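Local coordinates for protein-l-isoaspartate o-methyltransferase (Thermotoga maritima, PDB 1DL5) that methylates isoaspartyl residues in damaged proteins, probably with S-adenosylmethionine as the methyl donor, and so takes part in protein repair, at residues A[177-182]-A[239-244]; A[221-226]-A[257-262]; A[245-250]-A[301-306]; A[291-296]-A[311-316]. All coordinates share one frame; numbering follows the deposited sequence. Where two conformers were deposited one is given.

Contact 1 of 4, residues A[177-182]-A[239-244]; sequences LKLSRR and IFVELV
Leu177 and Glu242 bring the two backbones closest, their CA atoms 7.3 Å apart, where a loop with a 3-10 segment at 178-180 faces helix 237-248. Glu242 carries the contact. Its chain runs extended beyond CG and takes the carboxylate out from the helix to the loop. There OE2 accepts from Ser180 OG at 2.5 Å, through the lone pair that points away from OE1. Ser180 was deposited in two conformers and this bond belongs to one of them, so its very short length is doubtful. In that conformer OG is also hydrogen-bonded to His238, one turn earlier on the same helix.

Leucine and valine carbons pack beside the acid. Leu177 crosses Glu242 at about a right angle, with CD2 3.7 Å from Glu242 OE2. Leu179 places its CG between its backbone N and carbonyl carbon (chi1 54°) and splits its two methyls between two partners. CD1 rests 3.8 Å from Glu242 CG, and CD2 meets Val241 CG1 at 3.6 Å.

Arg182 stays further off. Its NH1 is 4.4 Å from Glu242 OE2, which lies well out of the guanidinium plane, so only charge acts there. Two waters join the groups: one donates to Glu242 OE2 at 2.6 Å, the other may donate to OE1, and both are held weakly by NH1. The stronger partners of Arg182 are Glu202 and Glu299.

Within the loop, Leu177 O receives Arg182 N and Ser180 N from opposite faces. Arg181 and Arg182 lie together opposite Leu177, forming a G1 beta bulge in the connection between antiparallel strands 169-174 and 184-191.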
loop_
_atom_site.group_PDB
_atom_site.type_symbol
_atom_site.label_atom_id
_atom_site.label_comp_id
_atom_site.label_asym_id
_atom_site.label_seq_id
_atom_site.Cartn_x
_atom_site.Cartn_y
_atom_site.Cartn_z
ATOM N N LEU A 177 12.929 9.287 -21.442
ATOM C CA LEU A 177 11.556 8.899 -21.723
ATOM C C LEU A 177 11.702 8.098 -23.017
ATOM O O LEU A 177 11.356 8.561 -24.103
ATOM C CB LEU A 177 10.692 10.147 -21.929
ATOM C CG LEU A 177 9.173 10.007 -21.839
ATOM C CD1 LEU A 177 8.786 9.419 -20.486
ATOM C CD2 LEU A 177 8.531 11.384 -22.024
ATOM N N LYS A 178 12.245 6.895 -22.881
ATOM C CA LYS A 178 12.501 6.024 -24.020
ATOM C C LYS A 178 11.261 5.651 -24.828
ATOM O O LYS A 178 11.323 5.562 -26.056
ATOM C CB LYS A 178 13.240 4.770 -23.531
ATOM C CG LYS A 178 14.565 5.126 -22.856
ATOM C CD LYS A 178 15.254 3.947 -22.181
ATOM C CE LYS A 178 16.568 4.409 -21.546
ATOM N NZ LYS A 178 17.302 3.347 -20.798
ATOM N N LEU A 179 10.136 5.455 -24.145
ATOM C CA LEU A 179 8.898 5.086 -24.823
ATOM C C LEU A 179 8.384 6.172 -25.766
ATOM O O LEU A 179 7.480 5.924 -26.562
ATOM C CB LEU A 179 7.824 4.713 -23.794
ATOM C CG LEU A 179 7.483 5.696 -22.673
ATOM C CD1 LEU A 179 6.568 6.787 -23.195
ATOM C CD2 LEU A 179 6.798 4.942 -21.541
ATOM N N SER A 180 8.958 7.370 -25.675
ATOM C CA SER A 180 8.566 8.472 -26.550
ATOM C C SER A 180 9.797 9.003 -27.281
ATOM O O SER A 180 9.733 10.034 -27.951
ATOM C CB SER A 180 7.934 9.605 -25.734
ATOM O OG SER A 180 6.804 9.153 -25.007
ATOM N N ARG A 181 10.913 8.291 -27.150
ATOM C CA ARG A 181 12.167 8.689 -27.784
ATOM C C ARG A 181 12.495 10.144 -27.472
ATOM O O ARG A 181 12.873 10.913 -28.359
ATOM C CB ARG A 181 12.084 8.485 -29.300
ATOM C CG ARG A 181 11.899 7.034 -29.709
ATOM C CD ARG A 181 13.146 6.455 -30.371
ATOM N NE ARG A 181 13.394 7.043 -31.688
ATOM C CZ ARG A 181 14.259 6.561 -32.574
ATOM N NH1 ARG A 181 14.970 5.476 -32.298
ATOM N NH2 ARG A 181 14.414 7.162 -33.743
ATOM N N ARG A 182 12.349 10.515 -26.202
ATOM C CA ARG A 182 12.624 11.877 -25.763
ATOM C C ARG A 182 13.447 11.914 -24.484
ATOM O O ARG A 182 13.563 10.918 -23.770
ATOM C CB ARG A 182 11.322 12.634 -25.505
ATOM C CG ARG A 182 10.493 12.926 -26.737
ATOM C CD ARG A 182 9.173 13.552 -26.328
ATOM N NE ARG A 182 9.371 14.794 -25.587
ATOM C CZ ARG A 182 8.389 15.497 -25.028
ATOM N NH1 ARG A 182 7.134 15.074 -25.122
ATOM N NH2 ARG A 182 8.658 16.627 -24.384
ATOM N N ILE A 239 -0.028 9.382 -23.342
ATOM C CA ILE A 239 0.248 10.526 -22.479
ATOM C C ILE A 239 0.199 10.109 -21.015
ATOM O O ILE A 239 0.999 10.567 -20.201
ATOM C CB ILE A 239 -0.785 11.662 -22.709
ATOM C CG1 ILE A 239 -0.667 12.185 -24.143
ATOM C CG2 ILE A 239 -0.576 12.798 -21.705
ATOM C CD1 ILE A 239 0.719 12.676 -24.511
ATOM N N PHE A 240 -0.745 9.237 -20.676
ATOM C CA PHE A 240 -0.860 8.784 -19.299
ATOM C C PHE A 240 0.307 7.872 -18.953
ATOM O O PHE A 240 0.840 7.929 -17.847
ATOM C CB PHE A 240 -2.179 8.040 -19.082
ATOM C CG PHE A 240 -2.460 7.728 -17.638
ATOM C CD1 PHE A 240 -2.638 8.758 -16.717
ATOM C CD2 PHE A 240 -2.534 6.408 -17.196
ATOM C CE1 PHE A 240 -2.889 8.485 -15.368
ATOM C CE2 PHE A 240 -2.785 6.118 -15.846
ATOM C CZ PHE A 240 -2.961 7.159 -14.934
ATOM N N VAL A 241 0.704 7.026 -19.903
ATOM C CA VAL A 241 1.818 6.114 -19.673
ATOM C C VAL A 241 3.104 6.900 -19.414
ATOM O O VAL A 241 3.910 6.511 -18.564
ATOM C CB VAL A 241 2.012 5.157 -20.869
ATOM C CG1 VAL A 241 3.301 4.372 -20.715
ATOM C CG2 VAL A 241 0.831 4.198 -20.948
ATOM N N GLU A 242 3.294 8.000 -20.139
ATOM C CA GLU A 242 4.480 8.835 -19.933
ATOM C C GLU A 242 4.454 9.314 -18.483
ATOM O O GLU A 242 5.474 9.318 -17.791
ATOM C CB GLU A 242 4.466 10.074 -20.837
ATOM C CG GLU A 242 4.532 9.821 -22.339
ATOM C CD GLU A 242 4.691 11.116 -23.136
ATOM O OE1 GLU A 242 4.055 12.133 -22.778
ATOM O OE2 GLU A 242 5.448 11.115 -24.127
ATOM N N LEU A 243 3.276 9.736 -18.033
ATOM C CA LEU A 243 3.129 10.225 -16.671
ATOM C C LEU A 243 3.387 9.138 -15.624
ATOM O O LEU A 243 3.984 9.411 -14.582
ATOM C CB LEU A 243 1.736 10.846 -16.490
ATOM C CG LEU A 243 1.600 12.268 -17.054
ATOM C CD1 LEU A 243 0.128 12.638 -17.243
ATOM C CD2 LEU A 243 2.282 13.250 -16.110
ATOM N N VAL A 244 2.956 7.910 -15.900
ATOM C CA VAL A 244 3.174 6.808 -14.959
ATOM C C VAL A 244 4.668 6.502 -14.861
ATOM O O VAL A 244 5.185 6.201 -13.784
ATOM C CB VAL A 244 2.413 5.532 -15.396
ATOM C CG1 VAL A 244 2.830 4.341 -14.514
ATOM C CG2 VAL A 244 0.906 5.767 -15.283
HETATM O O HOH W 1 4.160 14.788 -23.888
HETATM O O HOH W 2 5.575 12.384 -26.384
#

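Contact 2 of 4, residues A[221-226]-A[257-262]; sequences KLLREF and TFYYAG
Gly262 O and Leu222 O are held together by one water, which donates to the first at 2.8 Å and to the second at 2.9 Å. The same water accepts a weak bond from Arg224 N. It also lies in the plane of the Phe226 ring, at its edge.

Beside this bridge the contact is apolar. Ala261 CB sits against two leucines: it is 3.7 Å from Leu222 CB and 3.8 Å from Leu223 CD2. Leu223 keeps CG beside its own backbone N (chi1 -70°), and its end turns to the strand. CD2 also reaches Tyr259 CB at 4.0 Å, with the two side chains crossing at about a right angle. Leu223 further touches Thr252 and Ile254 on the neighbouring strand 251-254.

Arg224 folds back over its own segment. Phe226 CZ lies 3.5 Å above its guanidinium plane, toward the rim. Its NH1 binds Pro263 O, while Gly262 O is too far for a bond.

The chain after helix 215-220 is thus laid on strand 257-261 of the five-stranded antiparallel sheet by methyl and methylene packing. The polar link between the backbones is indirect: one water donates to a carbonyl of each segment.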
loop_
_atom_site.group_PDB
_atom_site.type_symbol
_atom_site.label_atom_id
_atom_site.label_comp_id
_atom_site.label_asym_id
_atom_site.label_seq_id
_atom_site.Cartn_x
_atom_site.Cartn_y
_atom_site.Cartn_z
ATOM N N LYS A 221 11.154 -7.375 -12.620
ATOM C CA LYS A 221 11.301 -8.180 -11.412
ATOM C C LYS A 221 10.281 -7.819 -10.340
ATOM O O LYS A 221 10.064 -8.584 -9.402
ATOM C CB LYS A 221 12.717 -8.027 -10.844
ATOM C CG LYS A 221 13.809 -8.560 -11.756
ATOM C CD LYS A 221 15.185 -8.396 -11.127
ATOM C CE LYS A 221 16.280 -8.932 -12.043
ATOM N NZ LYS A 221 17.638 -8.787 -11.438
ATOM N N LEU A 222 9.654 -6.654 -10.476
ATOM C CA LEU A 222 8.653 -6.212 -9.509
ATOM C C LEU A 222 7.260 -6.754 -9.825
ATOM O O LEU A 222 6.354 -6.681 -8.997
ATOM C CB LEU A 222 8.592 -4.685 -9.471
ATOM C CG LEU A 222 9.839 -3.948 -8.988
ATOM C CD1 LEU A 222 9.615 -2.451 -9.097
ATOM C CD2 LEU A 222 10.144 -4.343 -7.552
ATOM N N LEU A 223 7.087 -7.292 -11.026
ATOM C CA LEU A 223 5.795 -7.831 -11.431
ATOM C C LEU A 223 5.402 -9.061 -10.627
ATOM O O LEU A 223 6.226 -9.931 -10.366
ATOM C CB LEU A 223 5.821 -8.205 -12.913
ATOM C CG LEU A 223 5.876 -7.063 -13.924
ATOM C CD1 LEU A 223 6.172 -7.635 -15.303
ATOM C CD2 LEU A 223 4.556 -6.300 -13.916
ATOM N N ARG A 224 4.136 -9.121 -10.235
ATOM C CA ARG A 224 3.621 -10.262 -9.494
ATOM C C ARG A 224 2.298 -10.658 -10.127
ATOM O O ARG A 224 1.677 -9.859 -10.828
ATOM C CB ARG A 224 3.404 -9.912 -8.018
ATOM C CG ARG A 224 4.631 -9.348 -7.321
ATOM C CD ARG A 224 4.865 -10.013 -5.974
ATOM N NE ARG A 224 3.719 -9.896 -5.075
ATOM C CZ ARG A 224 3.280 -8.751 -4.560
ATOM N NH1 ARG A 224 3.888 -7.607 -4.852
ATOM N NH2 ARG A 224 2.232 -8.749 -3.746
ATOM N N GLU A 225 1.868 -11.889 -9.883
ATOM C CA GLU A 225 0.609 -12.369 -10.436
ATOM C C GLU A 225 -0.564 -12.025 -9.526
ATOM O O GLU A 225 -0.552 -12.334 -8.336
ATOM C CB GLU A 225 0.676 -13.885 -10.657
ATOM C CG GLU A 225 -0.653 -14.528 -11.011
ATOM C CD GLU A 225 -0.496 -15.962 -11.485
ATOM O OE1 GLU A 225 0.305 -16.704 -10.877
ATOM O OE2 GLU A 225 -1.180 -16.348 -12.459
ATOM N N PHE A 226 -1.563 -11.358 -10.092
ATOM C CA PHE A 226 -2.765 -10.982 -9.358
ATOM C C PHE A 226 -3.971 -11.317 -10.221
ATOM O O PHE A 226 -3.885 -11.314 -11.449
ATOM C CB PHE A 226 -2.805 -9.474 -9.064
ATOM C CG PHE A 226 -1.669 -8.973 -8.214
ATOM C CD1 PHE A 226 -1.762 -8.990 -6.824
ATOM C CD2 PHE A 226 -0.519 -8.455 -8.801
ATOM C CE1 PHE A 226 -0.722 -8.491 -6.027
ATOM C CE2 PHE A 226 0.526 -7.955 -8.018
ATOM C CZ PHE A 226 0.424 -7.972 -6.626
ATOM N N THR A 257 4.198 -4.808 -24.205
ATOM C CA THR A 257 3.048 -4.333 -23.452
ATOM C C THR A 257 3.601 -3.670 -22.203
ATOM O O THR A 257 4.385 -4.283 -21.484
ATOM C CB THR A 257 2.133 -5.492 -23.020
ATOM O OG1 THR A 257 1.577 -6.122 -24.181
ATOM C CG2 THR A 257 1.004 -4.972 -22.142
ATOM N N PHE A 258 3.207 -2.424 -21.957
ATOM C CA PHE A 258 3.679 -1.711 -20.775
ATOM C C PHE A 258 2.807 -2.034 -19.578
ATOM O O PHE A 258 1.580 -2.126 -19.691
ATOM C CB PHE A 258 3.690 -0.196 -21.004
ATOM C CG PHE A 258 4.839 0.281 -21.847
ATOM C CD1 PHE A 258 6.063 0.578 -21.263
ATOM C CD2 PHE A 258 4.706 0.405 -23.229
ATOM C CE1 PHE A 258 7.146 0.994 -22.041
ATOM C CE2 PHE A 258 5.784 0.821 -24.020
ATOM C CZ PHE A 258 7.006 1.116 -23.423
ATOM N N TYR A 259 3.455 -2.211 -18.430
ATOM C CA TYR A 259 2.756 -2.528 -17.197
ATOM C C TYR A 259 3.277 -1.685 -16.051
ATOM O O TYR A 259 4.472 -1.419 -15.968
ATOM C CB TYR A 259 2.994 -3.975 -16.757
ATOM C CG TYR A 259 2.546 -5.046 -17.711
ATOM C CD1 TYR A 259 1.260 -5.575 -17.628
ATOM C CD2 TYR A 259 3.408 -5.548 -18.684
ATOM C CE1 TYR A 259 0.841 -6.584 -18.489
ATOM C CE2 TYR A 259 2.997 -6.562 -19.553
ATOM C CZ TYR A 259 1.712 -7.074 -19.446
ATOM O OH TYR A 259 1.303 -8.090 -20.284
ATOM N N TYR A 260 2.367 -1.276 -15.178
ATOM C CA TYR A 260 2.749 -0.576 -13.961
ATOM C C TYR A 260 2.884 -1.747 -12.979
ATOM O O TYR A 260 1.916 -2.479 -12.759
ATOM C CB TYR A 260 1.629 0.347 -13.489
ATOM C CG TYR A 260 1.734 0.706 -12.018
ATOM C CD1 TYR A 260 2.738 1.553 -11.551
ATOM C CD2 TYR A 260 0.836 0.180 -11.091
ATOM C CE1 TYR A 260 2.842 1.870 -10.190
ATOM C CE2 TYR A 260 0.932 0.487 -9.729
ATOM C CZ TYR A 260 1.934 1.329 -9.289
ATOM O OH TYR A 260 2.020 1.638 -7.948
ATOM N N ALA A 261 4.077 -1.950 -12.428
ATOM C CA ALA A 261 4.323 -3.027 -11.469
ATOM C C ALA A 261 4.084 -2.475 -10.072
ATOM O O ALA A 261 5.012 -2.000 -9.417
ATOM C CB ALA A 261 5.761 -3.524 -11.590
ATOM N N GLY A 262 2.840 -2.539 -9.615
ATOM C CA GLY A 262 2.524 -2.003 -8.304
ATOM C C GLY A 262 2.766 -2.959 -7.153
ATOM O O GLY A 262 3.010 -4.149 -7.352
HETATM O O HOH W 3 3.601 -6.027 -9.390
#

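Contact 3 of 4, residues A[245-250]-A[301-306]; sequences DLLTRR and LMLHVG
Arg249 and Gly306 join the C-terminal end of helix 237-248 to strand 302-306 of the large mixed sheet. The guanidinium grips Gly306 O end-on: NH1 and NH2 each donate to it at 2.9 Å, and both bonds are well bent. Val305 CG1 lies over one face of the same group, 3.3 Å from NH1. Further along, Leu247 CD2 packs on Leu303 CB at 3.9 Å, with the two leucines crossing at about a right angle.

A second layer fixes the arginine. Its chain is bent at chi2 (99°) and again at chi3, which turns the head back toward the last turn of its own helix. There NH1 also donates to Leu247 O at 2.9 Å, a straighter bond (155°) in the guanidinium plane. NH1 therefore serves a carbonyl of the helix and one of the strand. Ser311 OG bonds both Leu247 O and Gly306 N, a second polar link between the same two places. Tyr307 adds a cation-pi contact to Arg249.

Outermost is the helix end itself. Arg249 has positive phi and leaves the helix. An ST turn spans this exit: Arg250 N donates to Thr248 OG1 at 3.1 Å.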
loop_
_atom_site.group_PDB
_atom_site.type_symbol
_atom_site.label_atom_id
_atom_site.label_comp_id
_atom_site.label_asym_id
_atom_site.label_seq_id
_atom_site.Cartn_x
_atom_site.Cartn_y
_atom_site.Cartn_z
ATOM N N ASP A 245 5.348 6.588 -16.001
ATOM C CA ASP A 245 6.791 6.358 -16.083
ATOM C C ASP A 245 7.500 7.367 -15.180
ATOM O O ASP A 245 8.322 6.999 -14.344
ATOM C CB ASP A 245 7.253 6.566 -17.533
ATOM C CG ASP A 245 8.744 6.346 -17.728
ATOM O OD1 ASP A 245 9.480 6.162 -16.737
ATOM O OD2 ASP A 245 9.181 6.365 -18.898
ATOM N N LEU A 246 7.154 8.641 -15.345
ATOM C CA LEU A 246 7.775 9.719 -14.581
ATOM C C LEU A 246 7.401 9.782 -13.110
ATOM O O LEU A 246 8.251 10.021 -12.254
ATOM C CB LEU A 246 7.431 11.074 -15.215
ATOM C CG LEU A 246 7.931 11.341 -16.637
ATOM C CD1 LEU A 246 7.178 12.530 -17.229
ATOM C CD2 LEU A 246 9.434 11.611 -16.611
ATOM N N LEU A 247 6.124 9.578 -12.819
ATOM C CA LEU A 247 5.646 9.674 -11.451
ATOM C C LEU A 247 5.843 8.443 -10.576
ATOM O O LEU A 247 6.195 8.575 -9.403
ATOM C CB LEU A 247 4.163 10.067 -11.452
ATOM C CG LEU A 247 3.817 11.488 -11.906
ATOM C CD1 LEU A 247 2.338 11.564 -12.245
ATOM C CD2 LEU A 247 4.169 12.488 -10.815
ATOM N N THR A 248 5.624 7.251 -11.125
ATOM C CA THR A 248 5.753 6.038 -10.310
ATOM C C THR A 248 7.111 5.352 -10.337
ATOM O O THR A 248 7.506 4.713 -9.357
ATOM C CB THR A 248 4.689 4.970 -10.700
ATOM O OG1 THR A 248 5.066 4.334 -11.930
ATOM C CG2 THR A 248 3.317 5.614 -10.866
ATOM N N ARG A 249 7.819 5.493 -11.454
ATOM C CA ARG A 249 9.118 4.857 -11.659
ATOM C C ARG A 249 8.990 3.341 -11.509
ATOM O O ARG A 249 9.967 2.646 -11.230
ATOM C CB ARG A 249 10.172 5.413 -10.686
ATOM C CG ARG A 249 10.398 6.910 -10.827
ATOM C CD ARG A 249 9.621 7.668 -9.763
ATOM N NE ARG A 249 10.127 7.350 -8.431
ATOM C CZ ARG A 249 9.413 7.422 -7.312
ATOM N NH1 ARG A 249 8.140 7.807 -7.345
ATOM N NH2 ARG A 249 9.970 7.086 -6.156
ATOM N N ARG A 250 7.774 2.840 -11.720
ATOM C CA ARG A 250 7.483 1.413 -11.620
ATOM C C ARG A 250 6.984 0.849 -12.944
ATOM O O ARG A 250 6.403 -0.235 -12.982
ATOM C CB ARG A 250 6.423 1.158 -10.540
ATOM C CG ARG A 250 6.945 1.291 -9.119
ATOM C CD ARG A 250 5.793 1.344 -8.122
ATOM N NE ARG A 250 6.240 1.054 -6.767
ATOM C CZ ARG A 250 6.459 -0.174 -6.299
ATOM N NH1 ARG A 250 6.264 -1.232 -7.075
ATOM N NH2 ARG A 250 6.881 -0.343 -5.053
ATOM N N LEU A 301 2.107 20.028 -16.289
ATOM C CA LEU A 301 1.615 19.664 -14.962
ATOM C C LEU A 301 2.690 19.777 -13.892
ATOM O O LEU A 301 3.881 19.704 -14.191
ATOM C CB LEU A 301 1.117 18.217 -14.977
ATOM C CG LEU A 301 0.018 17.828 -15.966
ATOM C CD1 LEU A 301 -0.168 16.307 -15.962
ATOM C CD2 LEU A 301 -1.275 18.533 -15.579
ATOM N N MET A 302 2.274 19.967 -12.644
ATOM C CA MET A 302 3.243 20.004 -11.560
ATOM C C MET A 302 3.310 18.565 -11.059
ATOM O O MET A 302 2.283 17.954 -10.739
ATOM C CB MET A 302 2.805 20.929 -10.431
ATOM C CG MET A 302 3.835 20.978 -9.318
ATOM S SD MET A 302 3.567 22.299 -8.147
ATOM C CE MET A 302 4.271 23.676 -9.056
ATOM N N LEU A 303 4.518 18.024 -11.007
ATOM C CA LEU A 303 4.719 16.648 -10.587
ATOM C C LEU A 303 5.128 16.529 -9.129
ATOM O O LEU A 303 5.977 17.277 -8.649
ATOM C CB LEU A 303 5.784 15.997 -11.475
ATOM C CG LEU A 303 5.576 16.199 -12.981
ATOM C CD1 LEU A 303 6.663 15.452 -13.736
ATOM C CD2 LEU A 303 4.188 15.685 -13.396
ATOM N N HIS A 304 4.500 15.595 -8.424
ATOM C CA HIS A 304 4.807 15.350 -7.022
ATOM C C HIS A 304 5.222 13.882 -6.978
ATOM O O HIS A 304 4.381 12.984 -6.873
ATOM C CB HIS A 304 3.571 15.593 -6.146
ATOM C CG HIS A 304 2.992 16.974 -6.277
ATOM N ND1 HIS A 304 3.009 17.892 -5.247
ATOM C CD2 HIS A 304 2.353 17.579 -7.307
ATOM C CE1 HIS A 304 2.404 19.001 -5.636
ATOM N NE2 HIS A 304 1.996 18.837 -6.883
ATOM N N VAL A 305 6.527 13.652 -7.076
ATOM C CA VAL A 305 7.099 12.309 -7.100
ATOM C C VAL A 305 7.340 11.817 -5.681
ATOM O O VAL A 305 8.183 12.341 -4.957
ATOM C CB VAL A 305 8.424 12.314 -7.894
ATOM C CG1 VAL A 305 8.927 10.887 -8.107
ATOM C CG2 VAL A 305 8.207 13.018 -9.228
ATOM N N GLY A 306 6.588 10.797 -5.289
ATOM C CA GLY A 306 6.708 10.290 -3.939
ATOM C C GLY A 306 7.765 9.244 -3.678
ATOM O O GLY A 306 8.024 8.366 -4.503
#

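Contact 4 of 4, residues A[291-296]-A[311-316]; sequences ESCGYR and SHISCS
Each segment beside the Cys293 to Cys315 link carries one aromatic ring, and neither ring reaches across. One face of the Tyr295 ring has Glu291 CA over its centre, 4.0 Å above the plane. Tyr295 also meets Trp290 edge-to-face. The His312 ring stacks with His304 and meets Tyr194 edge-to-face, and the His312 side chain also touches Gln289 of helix 281-292.

The bridge between the segments is covalent. Cys293 SG and Cys315 SG are 2.0 Å apart in a disulfide, and the CA atoms of the two residues are 6.0 Å apart. The dihedral about the S-S bond is -91°, close to the relaxed right angle. Different first torsions turn the two sulfurs into the gap between the segments. Cys293 SG lies beside its backbone N, opposite the carbonyl carbon (chi1 -72°). Cys315 SG stands between backbone N and carbonyl carbon (chi1 57°).

Little else touches. Cys293 SG passes 4.0 Å from Ser314 C and 4.3 Å from Ile313 CG2. Ile313 otherwise packs on Leu286 and Trp290 of helix 281-292, and its backbone N bonds the side chain of Gln289. Ser314 points away, and its OG binds His304.

Cys293 sits just where the helix stops. Gly294 N bonds Glu291 O at 3.1 Å and Tyr295 N bonds Trp290 O. Gly294, with positive phi, is the C-prime residue of this Schellman motif. A type I' turn, Cys293 to Arg296, overlaps it. The disulfide therefore ties a Schellman-capped helix end to the chain just beyond strand 312-314, an edge strand of the mixed sheet within this chain, near the C-terminus.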
loop_
_atom_site.group_PDB
_atom_site.type_symbol
_atom_site.label_atom_id
_atom_site.label_comp_id
_atom_site.label_asym_id
_atom_site.label_seq_id
_atom_site.Cartn_x
_atom_site.Cartn_y
_atom_site.Cartn_z
ATOM N N GLU A 291 -7.363 13.743 -15.109
ATOM C CA GLU A 291 -8.618 14.151 -15.728
ATOM C C GLU A 291 -8.981 15.559 -15.258
ATOM O O GLU A 291 -9.402 16.399 -16.056
ATOM C CB GLU A 291 -9.738 13.171 -15.358
ATOM C CG GLU A 291 -11.151 13.717 -15.573
ATOM C CD GLU A 291 -12.237 12.695 -15.264
ATOM O OE1 GLU A 291 -12.149 12.020 -14.215
ATOM O OE2 GLU A 291 -13.186 12.574 -16.068
ATOM N N SER A 292 -8.804 15.816 -13.967
ATOM C CA SER A 292 -9.129 17.123 -13.408
ATOM C C SER A 292 -8.217 18.191 -13.993
ATOM O O SER A 292 -8.553 19.376 -13.989
ATOM C CB SER A 292 -8.987 17.109 -11.883
ATOM O OG SER A 292 -7.626 17.115 -11.489
ATOM N N CYS A 293 -7.060 17.768 -14.492
ATOM C CA CYS A 293 -6.115 18.699 -15.087
ATOM C C CYS A 293 -6.197 18.735 -16.614
ATOM O O CYS A 293 -5.218 19.047 -17.299
ATOM C CB CYS A 293 -4.693 18.374 -14.615
ATOM S SG CYS A 293 -4.440 18.832 -12.870
ATOM N N GLY A 294 -7.377 18.411 -17.136
ATOM C CA GLY A 294 -7.611 18.445 -18.570
ATOM C C GLY A 294 -6.850 17.474 -19.452
ATOM O O GLY A 294 -6.700 17.715 -20.650
ATOM N N TYR A 295 -6.375 16.376 -18.877
ATOM C CA TYR A 295 -5.632 15.377 -19.634
ATOM C C TYR A 295 -4.377 15.921 -20.309
ATOM O O TYR A 295 -3.912 15.352 -21.291
ATOM C CB TYR A 295 -6.514 14.747 -20.714
ATOM C CG TYR A 295 -7.775 14.098 -20.202
ATOM C CD1 TYR A 295 -7.778 12.762 -19.810
ATOM C CD2 TYR A 295 -8.971 14.813 -20.127
ATOM C CE1 TYR A 295 -8.944 12.147 -19.359
ATOM C CE2 TYR A 295 -10.148 14.204 -19.681
ATOM C CZ TYR A 295 -10.124 12.871 -19.302
ATOM O OH TYR A 295 -11.274 12.248 -18.888
ATOM N N ARG A 296 -3.833 17.019 -19.797
ATOM C CA ARG A 296 -2.632 17.601 -20.388
ATOM C C ARG A 296 -1.413 16.690 -20.211
ATOM O O ARG A 296 -1.370 15.873 -19.290
ATOM C CB ARG A 296 -2.354 18.968 -19.761
ATOM C CG ARG A 296 -3.421 19.870 -20.020
ATOM N N SER A 311 2.707 8.885 -5.803
ATOM C CA SER A 311 2.828 10.188 -6.450
ATOM C C SER A 311 1.500 10.821 -6.834
ATOM O O SER A 311 0.469 10.154 -6.883
ATOM C CB SER A 311 3.699 10.047 -7.701
ATOM O OG SER A 311 4.968 9.518 -7.365
ATOM N N HIS A 312 1.522 12.125 -7.085
ATOM C CA HIS A 312 0.314 12.808 -7.515
ATOM C C HIS A 312 0.593 13.961 -8.467
ATOM O O HIS A 312 1.739 14.401 -8.624
ATOM C CB HIS A 312 -0.568 13.260 -6.319
ATOM C CG HIS A 312 0.084 14.205 -5.356
ATOM N ND1 HIS A 312 0.836 13.778 -4.283
ATOM C CD2 HIS A 312 0.016 15.555 -5.250
ATOM C CE1 HIS A 312 1.199 14.820 -3.555
ATOM N NE2 HIS A 312 0.714 15.911 -4.120
ATOM N N ILE A 313 -0.468 14.411 -9.130
ATOM C CA ILE A 313 -0.412 15.493 -10.105
ATOM C C ILE A 313 -1.218 16.696 -9.622
ATOM O O ILE A 313 -2.245 16.534 -8.965
ATOM C CB ILE A 313 -1.030 15.034 -11.451
ATOM C CG1 ILE A 313 -0.251 13.842 -12.007
ATOM C CG2 ILE A 313 -1.048 16.184 -12.445
ATOM C CD1 ILE A 313 -0.952 13.149 -13.164
ATOM N N SER A 314 -0.743 17.897 -9.940
ATOM C CA SER A 314 -1.464 19.122 -9.593
ATOM C C SER A 314 -1.331 20.094 -10.763
ATOM O O SER A 314 -0.429 19.958 -11.596
ATOM C CB SER A 314 -0.933 19.751 -8.291
ATOM O OG SER A 314 0.352 20.323 -8.439
ATOM N N CYS A 315 -2.245 21.056 -10.842
ATOM C CA CYS A 315 -2.234 22.036 -11.920
ATOM C C CYS A 315 -2.969 23.310 -11.502
ATOM O O CYS A 315 -3.790 23.834 -12.252
ATOM C CB CYS A 315 -2.900 21.444 -13.167
ATOM S SG CYS A 315 -4.610 20.859 -12.895
ATOM N N SER A 316 -2.660 23.807 -10.311
ATOM C CA SER A 316 -3.302 25.009 -9.786
ATOM C C SER A 316 -3.028 26.279 -10.589
ATOM O O SER A 316 -3.816 27.228 -10.543
ATOM C CB SER A 316 -2.884 25.228 -8.330
ATOM O OG SER A 316 -1.478 25.368 -8.221
#

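How the contacts relate
Contacts 1 and 3 share helix 237-248, with centres about 11 Å apart. Contact 1 uses the middle of the helix and contact 3 its end. Contact 4 lies about 12 Å from contact 3, centre to centre; both reach the mixed sheet through adjoining strands 302-306 and 312-314. Contact 2, on the five-stranded antiparallel sheet, is far only from contact 4, about 24 Å between centres. It touches contact 1, Phe258 on Leu179, and contact 3, where Arg250 NH1 bonds Ala261 O. Along the chain, contact 1 closes before contacts 3 and 4 open, while contact 2 interleaves with 1 and 3. Helix 237-248 thus links the methyltransferase family region, the C-terminal region and both sheets.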